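Local coordinates for protein metal-bound toxin (Helicobacter pylori, PDB 4NRN) that binds two zinc ions and probably acts as an RNA-cleaving toxin of a type II toxin-antitoxin system, as in the RelE family, at residues L2-S7 against N76-V81; K29-L34 against L65-Q70. One frame throughout, in Å; residues are numbered along the deposited sequence.

Interaction 1: L2-S7 against N76-V81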
ATOM      1  N   LEU A   2      -2.644 -13.594   2.895  1.00 18.73           N
ATOM      2  CA  LEU A   2      -2.953 -13.248   1.515  1.00 17.66           C
ATOM      3  C   LEU A   2      -1.685 -13.244   0.668  1.00 21.21           C
ATOM      4  O   LEU A   2      -0.627 -12.799   1.128  1.00 24.20           O
ATOM      5  CB  LEU A   2      -3.612 -11.869   1.438  1.00 25.93           C
ATOM      6  CG  LEU A   2      -5.005 -11.718   2.042  1.00 23.21           C
ATOM      7  CD1 LEU A   2      -5.401 -10.262   2.057  1.00 21.30           C
ATOM      8  CD2 LEU A   2      -6.017 -12.550   1.268  1.00 17.16           C
ATOM      9  N   THR A   3      -1.789 -13.756  -0.557  1.00 20.46           N
ATOM     10  CA  THR A   3      -0.722 -13.621  -1.547  1.00 21.72           C
ATOM     11  C   THR A   3      -0.496 -12.137  -1.792  1.00 19.91           C
ATOM     12  O   THR A   3      -1.449 -11.364  -1.851  1.00 21.26           O
ATOM     13  CB  THR A   3      -1.068 -14.335  -2.879  1.00 26.83           C
ATOM     14  OG1 THR A   3      -1.025 -15.755  -2.685  1.00 32.56           O
ATOM     15  CG2 THR A   3      -0.071 -13.969  -3.974  1.00 23.32           C
ATOM     16  N   ILE A   4       0.766 -11.735  -1.889  1.00 22.19           N
ATOM     17  CA  ILE A   4       1.106 -10.328  -2.060  1.00 22.93           C
ATOM     18  C   ILE A   4       1.672 -10.118  -3.449  1.00 21.64           C
ATOM     19  O   ILE A   4       2.703 -10.685  -3.795  1.00 31.13           O
ATOM     20  CB  ILE A   4       2.132  -9.851  -1.000  1.00 21.91           C
ATOM     21  CG1 ILE A   4       1.581 -10.072   0.406  1.00 16.91           C
ATOM     22  CG2 ILE A   4       2.481  -8.366  -1.199  1.00 20.63           C
ATOM     23  CD1 ILE A   4       2.643 -10.196   1.454  1.00 15.72           C
ATOM     24  N   GLU A   5       0.992  -9.315  -4.251  1.00 15.53           N
ATOM     25  CA  GLU A   5       1.440  -9.076  -5.613  1.00 23.58           C
ATOM     26  C   GLU A   5       1.519  -7.588  -5.864  1.00 18.95           C
ATOM     27  O   GLU A   5       0.721  -6.824  -5.332  1.00 22.34           O
ATOM     28  CB  GLU A   5       0.495  -9.734  -6.621  1.00 34.57           C
ATOM     29  CG  GLU A   5       1.200 -10.164  -7.910  1.00 49.95           C
ATOM     30  CD  GLU A   5       0.254 -10.691  -8.978  1.00 59.65           C
ATOM     31  OE1 GLU A   5      -0.975 -10.526  -8.832  1.00 56.74           O
ATOM     32  OE2 GLU A   5       0.747 -11.266  -9.972  1.00 64.65           O
ATOM     33  N   THR A   6       2.485  -7.176  -6.675  1.00 15.12           N
ATOM     34  CA  THR A   6       2.663  -5.766  -6.959  1.00 16.55           C
ATOM     35  C   THR A   6       2.339  -5.463  -8.413  1.00 23.34           C
ATOM     36  O   THR A   6       2.322  -6.356  -9.252  1.00 29.47           O
ATOM     37  CB  THR A   6       4.103  -5.306  -6.663  1.00 22.69           C
ATOM     38  OG1 THR A   6       5.000  -5.856  -7.639  1.00 20.40           O
ATOM     39  CG2 THR A   6       4.532  -5.756  -5.272  1.00 26.37           C
ATOM     40  N   SER A   7       2.077  -4.191  -8.694  1.00 19.67           N
ATOM     41  CA  SER A   7       1.952  -3.695 -10.057  1.00 17.09           C
ATOM     42  C   SER A   7       3.326  -3.269 -10.579  1.00 20.88           C
ATOM     43  O   SER A   7       4.297  -3.174  -9.808  1.00 17.81           O
ATOM     44  CB  SER A   7       1.014  -2.493 -10.087  1.00 13.27           C
ATOM     45  OG  SER A   7       1.636  -1.345  -9.530  1.00 13.24           O
ATOM     46  N   ASN A  76      -7.549 -14.545  -3.092  1.00 43.32           N
ATOM     47  CA  ASN A  76      -6.728 -14.567  -1.883  1.00 35.71           C
ATOM     48  C   ASN A  76      -5.495 -13.684  -2.058  1.00 22.34           C
ATOM     49  O   ASN A  76      -4.383 -14.075  -1.719  1.00 18.98           O
ATOM     50  CB  ASN A  76      -6.318 -16.008  -1.546  1.00 47.45           C
ATOM     51  CG  ASN A  76      -5.558 -16.116  -0.233  1.00 57.35           C
ATOM     52  OD1 ASN A  76      -5.952 -15.530   0.773  1.00 65.73           O
ATOM     53  ND2 ASN A  76      -4.460 -16.874  -0.239  1.00 55.54           N
ATOM     54  N   THR A  77      -5.692 -12.490  -2.597  1.00 20.99           N
ATOM     55  CA  THR A  77      -4.555 -11.662  -2.977  1.00 25.65           C
ATOM     56  C   THR A  77      -4.648 -10.217  -2.493  1.00 27.47           C
ATOM     57  O   THR A  77      -5.678  -9.561  -2.636  1.00 28.09           O
ATOM     58  CB  THR A  77      -4.318 -11.694  -4.513  1.00 25.28           C
ATOM     59  OG1 THR A  77      -3.896 -13.008  -4.899  1.00 24.57           O
ATOM     60  CG2 THR A  77      -3.237 -10.700  -4.918  1.00 24.85           C
ATOM     61  N   LEU A  78      -3.552  -9.745  -1.903  1.00 26.77           N
ATOM     62  CA  LEU A  78      -3.351  -8.334  -1.605  1.00 20.47           C
ATOM     63  C   LEU A  78      -2.530  -7.745  -2.740  1.00 16.94           C
ATOM     64  O   LEU A  78      -1.398  -8.167  -2.971  1.00 22.35           O
ATOM     65  CB  LEU A  78      -2.611  -8.175  -0.270  1.00 23.55           C
ATOM     66  CG  LEU A  78      -2.044  -6.794   0.064  1.00 22.33           C
ATOM     67  CD1 LEU A  78      -3.172  -5.858   0.471  1.00 22.07           C
ATOM     68  CD2 LEU A  78      -0.995  -6.896   1.164  1.00 19.50           C
ATOM     69  N   PHE A  79      -3.101  -6.777  -3.449  1.00 15.92           N
ATOM     70  CA  PHE A  79      -2.459  -6.184  -4.622  1.00 17.87           C
ATOM     71  C   PHE A  79      -1.879  -4.804  -4.283  1.00 21.67           C
ATOM     72  O   PHE A  79      -2.621  -3.892  -3.936  1.00 24.34           O
ATOM     73  CB  PHE A  79      -3.500  -6.081  -5.748  1.00 17.57           C
ATOM     74  CG  PHE A  79      -2.932  -5.705  -7.101  1.00 24.96           C
ATOM     75  CD1 PHE A  79      -1.892  -6.429  -7.665  1.00 29.30           C
ATOM     76  CD2 PHE A  79      -3.482  -4.655  -7.829  1.00 21.59           C
ATOM     77  CE1 PHE A  79      -1.391  -6.091  -8.918  1.00 27.27           C
ATOM     78  CE2 PHE A  79      -2.993  -4.319  -9.082  1.00 15.51           C
ATOM     79  CZ  PHE A  79      -1.945  -5.032  -9.620  1.00 23.80           C
ATOM     80  N   LEU A  80      -0.560  -4.650  -4.367  1.00 21.07           N
ATOM     81  CA  LEU A  80       0.061  -3.346  -4.099  1.00 19.54           C
ATOM     82  C   LEU A  80       0.131  -2.494  -5.373  1.00 17.35           C
ATOM     83  O   LEU A  80       0.850  -2.822  -6.321  1.00 14.35           O
ATOM     84  CB  LEU A  80       1.437  -3.500  -3.425  1.00 15.86           C
ATOM     85  CG  LEU A  80       1.506  -4.498  -2.257  1.00 15.51           C
ATOM     86  CD1 LEU A  80       2.910  -4.590  -1.661  1.00 22.21           C
ATOM     87  CD2 LEU A  80       0.492  -4.172  -1.179  1.00  9.82           C
ATOM     88  N   VAL A  81      -0.618  -1.391  -5.370  1.00 16.26           N
ATOM     89  CA  VAL A  81      -0.898  -0.632  -6.590  1.00 21.37           C
ATOM     90  C   VAL A  81       0.020   0.579  -6.817  1.00 22.78           C
ATOM     91  O   VAL A  81       0.597   0.726  -7.892  1.00 34.99           O
ATOM     92  CB  VAL A  81      -2.400  -0.202  -6.674  1.00 17.02           C
ATOM     93  CG1 VAL A  81      -2.699   0.440  -8.013  1.00 15.11           C
ATOM     94  CG2 VAL A  81      -3.305  -1.395  -6.465  1.00 16.89           C
TER
HETATM   95  O   HOH W   1      -3.362 -16.982  -3.484  1.00 33.19           O

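Interaction 2: K29-L34 against L65-Q70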
ATOM      1  N   LYS A  29       6.303  -4.114   7.420  1.00 20.26           N
ATOM      2  CA  LYS A  29       5.496  -4.173   8.627  1.00 23.89           C
ATOM      3  C   LYS A  29       4.030  -3.912   8.299  1.00 21.33           C
ATOM      4  O   LYS A  29       3.147  -4.639   8.753  1.00 20.34           O
ATOM      5  CB  LYS A  29       6.022  -3.166   9.655  1.00 30.94           C
ATOM      6  CG  LYS A  29       5.241  -3.120  10.956  1.00 47.70           C
ATOM      7  CD  LYS A  29       6.142  -2.710  12.117  1.00 58.06           C
ATOM      8  CE  LYS A  29       6.757  -1.333  11.914  1.00 60.41           C
ATOM      9  NZ  LYS A  29       5.845  -0.251  12.372  1.00 61.72           N
ATOM     10  N   VAL A  30       3.778  -2.886   7.492  1.00 23.63           N
ATOM     11  CA  VAL A  30       2.419  -2.564   7.053  1.00 29.53           C
ATOM     12  C   VAL A  30       1.821  -3.620   6.107  1.00 20.37           C
ATOM     13  O   VAL A  30       0.679  -4.048   6.287  1.00 22.26           O
ATOM     14  CB  VAL A  30       2.344  -1.155   6.395  1.00 41.70           C
ATOM     15  CG1 VAL A  30       0.901  -0.818   6.003  1.00 36.64           C
ATOM     16  CG2 VAL A  30       2.909  -0.088   7.333  1.00 40.85           C
ATOM     17  N   VAL A  31       2.581  -4.031   5.094  1.00 16.36           N
ATOM     18  CA  VAL A  31       2.082  -5.022   4.132  1.00 17.24           C
ATOM     19  C   VAL A  31       1.836  -6.377   4.790  1.00 21.31           C
ATOM     20  O   VAL A  31       0.897  -7.092   4.425  1.00 19.95           O
ATOM     21  CB  VAL A  31       3.051  -5.219   2.967  1.00 16.35           C
ATOM     22  CG1 VAL A  31       2.645  -6.444   2.149  1.00 15.37           C
ATOM     23  CG2 VAL A  31       3.088  -3.965   2.099  1.00 17.62           C
ATOM     24  N   GLY A  32       2.685  -6.722   5.758  1.00 19.21           N
ATOM     25  CA  GLY A  32       2.512  -7.935   6.534  1.00 15.51           C
ATOM     26  C   GLY A  32       1.157  -8.003   7.210  1.00 17.49           C
ATOM     27  O   GLY A  32       0.406  -8.958   6.996  1.00 16.66           O
ATOM     28  N   ASN A  33       0.839  -6.999   8.024  1.00 18.10           N
ATOM     29  CA  ASN A  33      -0.457  -6.945   8.706  1.00 21.31           C
ATOM     30  C   ASN A  33      -1.621  -6.981   7.740  1.00 26.59           C
ATOM     31  O   ASN A  33      -2.575  -7.741   7.924  1.00 26.68           O
ATOM     32  CB  ASN A  33      -0.578  -5.690   9.563  1.00 26.64           C
ATOM     33  CG  ASN A  33      -0.053  -5.893  10.957  1.00 35.20           C
ATOM     34  OD1 ASN A  33      -0.141  -6.990  11.510  1.00 43.37           O
ATOM     35  ND2 ASN A  33       0.499  -4.836  11.539  1.00 40.04           N
ATOM     36  N   LEU A  34      -1.550  -6.142   6.713  1.00 26.81           N
ATOM     37  CA  LEU A  34      -2.612  -6.104   5.719  1.00 22.47           C
ATOM     38  C   LEU A  34      -2.895  -7.521   5.192  1.00 27.47           C
ATOM     39  O   LEU A  34      -4.050  -7.975   5.184  1.00 23.33           O
ATOM     40  CB  LEU A  34      -2.250  -5.134   4.588  1.00 17.38           C
ATOM     41  CG  LEU A  34      -2.401  -3.648   4.944  1.00 16.61           C
ATOM     42  CD1 LEU A  34      -1.980  -2.747   3.789  1.00 10.55           C
ATOM     43  CD2 LEU A  34      -3.834  -3.337   5.353  1.00 15.76           C
ATOM     44  N   LEU A  65       2.946   9.693   2.672  1.00 25.77           N
ATOM     45  CA  LEU A  65       3.449   8.581   1.859  1.00 27.02           C
ATOM     46  C   LEU A  65       2.407   7.468   1.888  1.00 28.21           C
ATOM     47  O   LEU A  65       2.278   6.743   2.878  1.00 25.69           O
ATOM     48  CB  LEU A  65       4.790   8.042   2.360  1.00 20.28           C
ATOM     49  CG  LEU A  65       5.209   6.722   1.687  1.00 23.61           C
ATOM     50  CD1 LEU A  65       5.677   6.946   0.258  1.00 21.85           C
ATOM     51  CD2 LEU A  65       6.287   5.999   2.485  1.00 27.01           C
ATOM     52  N   LEU A  66       1.674   7.349   0.786  1.00 33.40           N
ATOM     53  CA  LEU A  66       0.508   6.478   0.680  1.00 24.87           C
ATOM     54  C   LEU A  66       0.808   5.129   0.021  1.00 23.12           C
ATOM     55  O   LEU A  66       1.529   5.046  -0.979  1.00 22.58           O
ATOM     56  CB  LEU A  66      -0.594   7.204  -0.103  1.00 22.76           C
ATOM     57  CG  LEU A  66      -0.777   8.674   0.298  1.00 27.91           C
ATOM     58  CD1 LEU A  66      -1.796   9.392  -0.595  1.00 19.03           C
ATOM     59  CD2 LEU A  66      -1.150   8.786   1.784  1.00 22.29           C
ATOM     60  N   LEU A  67       0.257   4.071   0.605  1.00 19.36           N
ATOM     61  CA  LEU A  67       0.256   2.751  -0.007  1.00 21.38           C
ATOM     62  C   LEU A  67      -1.151   2.522  -0.524  1.00 17.93           C
ATOM     63  O   LEU A  67      -2.079   2.331   0.270  1.00 22.41           O
ATOM     64  CB  LEU A  67       0.567   1.685   1.043  1.00 29.03           C
ATOM     65  CG  LEU A  67       0.975   0.254   0.658  1.00 35.08           C
ATOM     66  CD1 LEU A  67       0.648  -0.686   1.820  1.00 28.85           C
ATOM     67  CD2 LEU A  67       0.342  -0.248  -0.627  1.00 28.27           C
ATOM     68  N   VAL A  68      -1.324   2.562  -1.840  1.00 15.60           N
ATOM     69  CA  VAL A  68      -2.624   2.253  -2.417  1.00 14.99           C
ATOM     70  C   VAL A  68      -2.654   0.774  -2.752  1.00 21.59           C
ATOM     71  O   VAL A  68      -1.795   0.272  -3.480  1.00 24.28           O
ATOM     72  CB  VAL A  68      -2.933   3.114  -3.649  1.00 16.95           C
ATOM     73  CG1 VAL A  68      -4.284   2.731  -4.233  1.00 17.18           C
ATOM     74  CG2 VAL A  68      -2.918   4.592  -3.268  1.00 16.42           C
ATOM     75  N   TYR A  69      -3.624   0.065  -2.185  1.00 20.88           N
ATOM     76  CA  TYR A  69      -3.664  -1.382  -2.328  1.00 18.87           C
ATOM     77  C   TYR A  69      -5.072  -1.850  -2.555  1.00 22.49           C
ATOM     78  O   TYR A  69      -6.036  -1.113  -2.345  1.00 24.78           O
ATOM     79  CB  TYR A  69      -3.100  -2.081  -1.087  1.00 18.61           C
ATOM     80  CG  TYR A  69      -3.941  -1.889   0.157  1.00 23.70           C
ATOM     81  CD1 TYR A  69      -4.958  -2.780   0.482  1.00 15.86           C
ATOM     82  CD2 TYR A  69      -3.720  -0.802   1.005  1.00 19.92           C
ATOM     83  CE1 TYR A  69      -5.720  -2.598   1.619  1.00 12.73           C
ATOM     84  CE2 TYR A  69      -4.482  -0.612   2.140  1.00 15.45           C
ATOM     85  CZ  TYR A  69      -5.479  -1.515   2.444  1.00 15.64           C
ATOM     86  OH  TYR A  69      -6.238  -1.321   3.580  1.00 19.78           O
ATOM     87  N   GLN A  70      -5.183  -3.097  -2.982  1.00 24.49           N
ATOM     88  CA  GLN A  70      -6.470  -3.671  -3.299  1.00 21.20           C
ATOM     89  C   GLN A  70      -6.443  -5.086  -2.783  1.00 21.38           C
ATOM     90  O   GLN A  70      -5.533  -5.841  -3.103  1.00 27.83           O
ATOM     91  CB  GLN A  70      -6.685  -3.653  -4.809  1.00 17.41           C
ATOM     92  CG  GLN A  70      -8.083  -4.063  -5.222  1.00 35.52           C
ATOM     93  CD  GLN A  70      -8.206  -4.299  -6.710  1.00 44.82           C
ATOM     94  OE1 GLN A  70      -7.246  -4.131  -7.466  1.00 47.90           O
ATOM     95  NE2 GLN A  70      -9.396  -4.692  -7.143  1.00 51.95           N
TER

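Interaction 1: L2-S7 against N76-V81
T3, E5 and S7 are hydrogen-bonded through their backbones to N76, L78 and L80, as in a parallel ladder. Bonds run alternately in both directions: T3 N to N76 O, L78 N to T3 O (2.7 Å), E5 N to L78 O, L80 N to E5 O (2.7 Å) and S7 N to L80 O. The first, at an N-H...O angle of 144°, is the most bent of the five. CA-H...O contacts fill in between them, as from F79 CA to E5 O. One face of the pair carries I4, T6, L78 and L80. There I4 CG1 runs alongside L78 CD2 (4.2 Å), while I4 CG2 meets L80 CD1 at 3.8 Å. The other face carries T3, E5, T77 and F79. F79 has CG anti to the backbone N (chi1 -170°), and its ring reaches along the partner strand: CD1 lies 3.5 Å from E5 O, and CZ lies 3.9 Å from S7 CB. At the start, L2 runs across L78 at about a right angle. A water bonded to T3 OG1 also receives a weak bond from N76 ND2. At the far end S7 OG donates to V81 O (2.8 Å), tilted 28° from the carbonyl plane. S7 is also the N-cap of helix 8-19, where its OG bonds F10 N. Further out, T6 OG1 bonds D11, and V31 of helix 24-35 lies against I4 and the buried L78 and L80. Strand 3-6 is therefore held mainly by main-chain bonds, and the S7 hydroxyl ties V81 of strand 77-84 to the first turn of helix 8-19.

Interaction 2: K29-L34 against L65-Q70
L67 and Y69 are the residues of strand 65-70 that meet helix 29-34, and both point toward it. L67 comes first in sequence. Its CD1 methyl is the shared point of contact, with V30 CG1 at 4.2 Å, V31 CG2 at 4.1 Å and L34 CD1 at 3.9 Å. V30 runs counter to L67, and V31 lies across it. The CD1 methyl thus sits at a junction of three helix residues. Y69 is next to face the helix. Its CG stands between the backbone N and the carbonyl carbon (chi1 67°), and the ring presents one face to L34. L34 CD1 sits 3.8 Å from the ring centroid and only 17° off the normal, a CH-pi contact. The other methyl, L34 CD2, lies by the phenol end, 3.6 Å from Y69 OH. That hydroxyl is hydrogen-bonded to D46, with a weak bond to R57, so the ring is tied down at its far end. No hydrogen bond joins helix and strand here. The axes of segments 29-34 and 65-70 come within 11.3 Å at an angle of 28°, and the contact is carried wholly by side chains. All five touching residues are buried. C59 of strand 56-60 and L78 and L80 of strand 77-84 continue the same apolar layer. This is helix-on-sheet packing in the alpha/beta core of the RelE-type toxin fold.

How the interactions relate
The two contacts, with centres about 10 Å apart, are joined through neighbouring strands of one mixed sheet. Strand 77-84 pairs with strand 3-6 in interaction 1 and lies antiparallel to strand 65-72 of interaction 2, with probable bonds from F79 N to Q70 O (2.6 Å) and V81 N to V68 O (2.8 Å). L78 CD1 also packs on Y69 CD1 (3.6 Å), joining them in one apolar layer under helix 24-35. Interaction 2 is nearer the metal: the Y69 side chain is about 10 Å from a zinc ion, that of V81 about 14 Å. H47, E58 and H60 bind one zinc ion, E58 and H86 the other; H86 is a predicted proton donor.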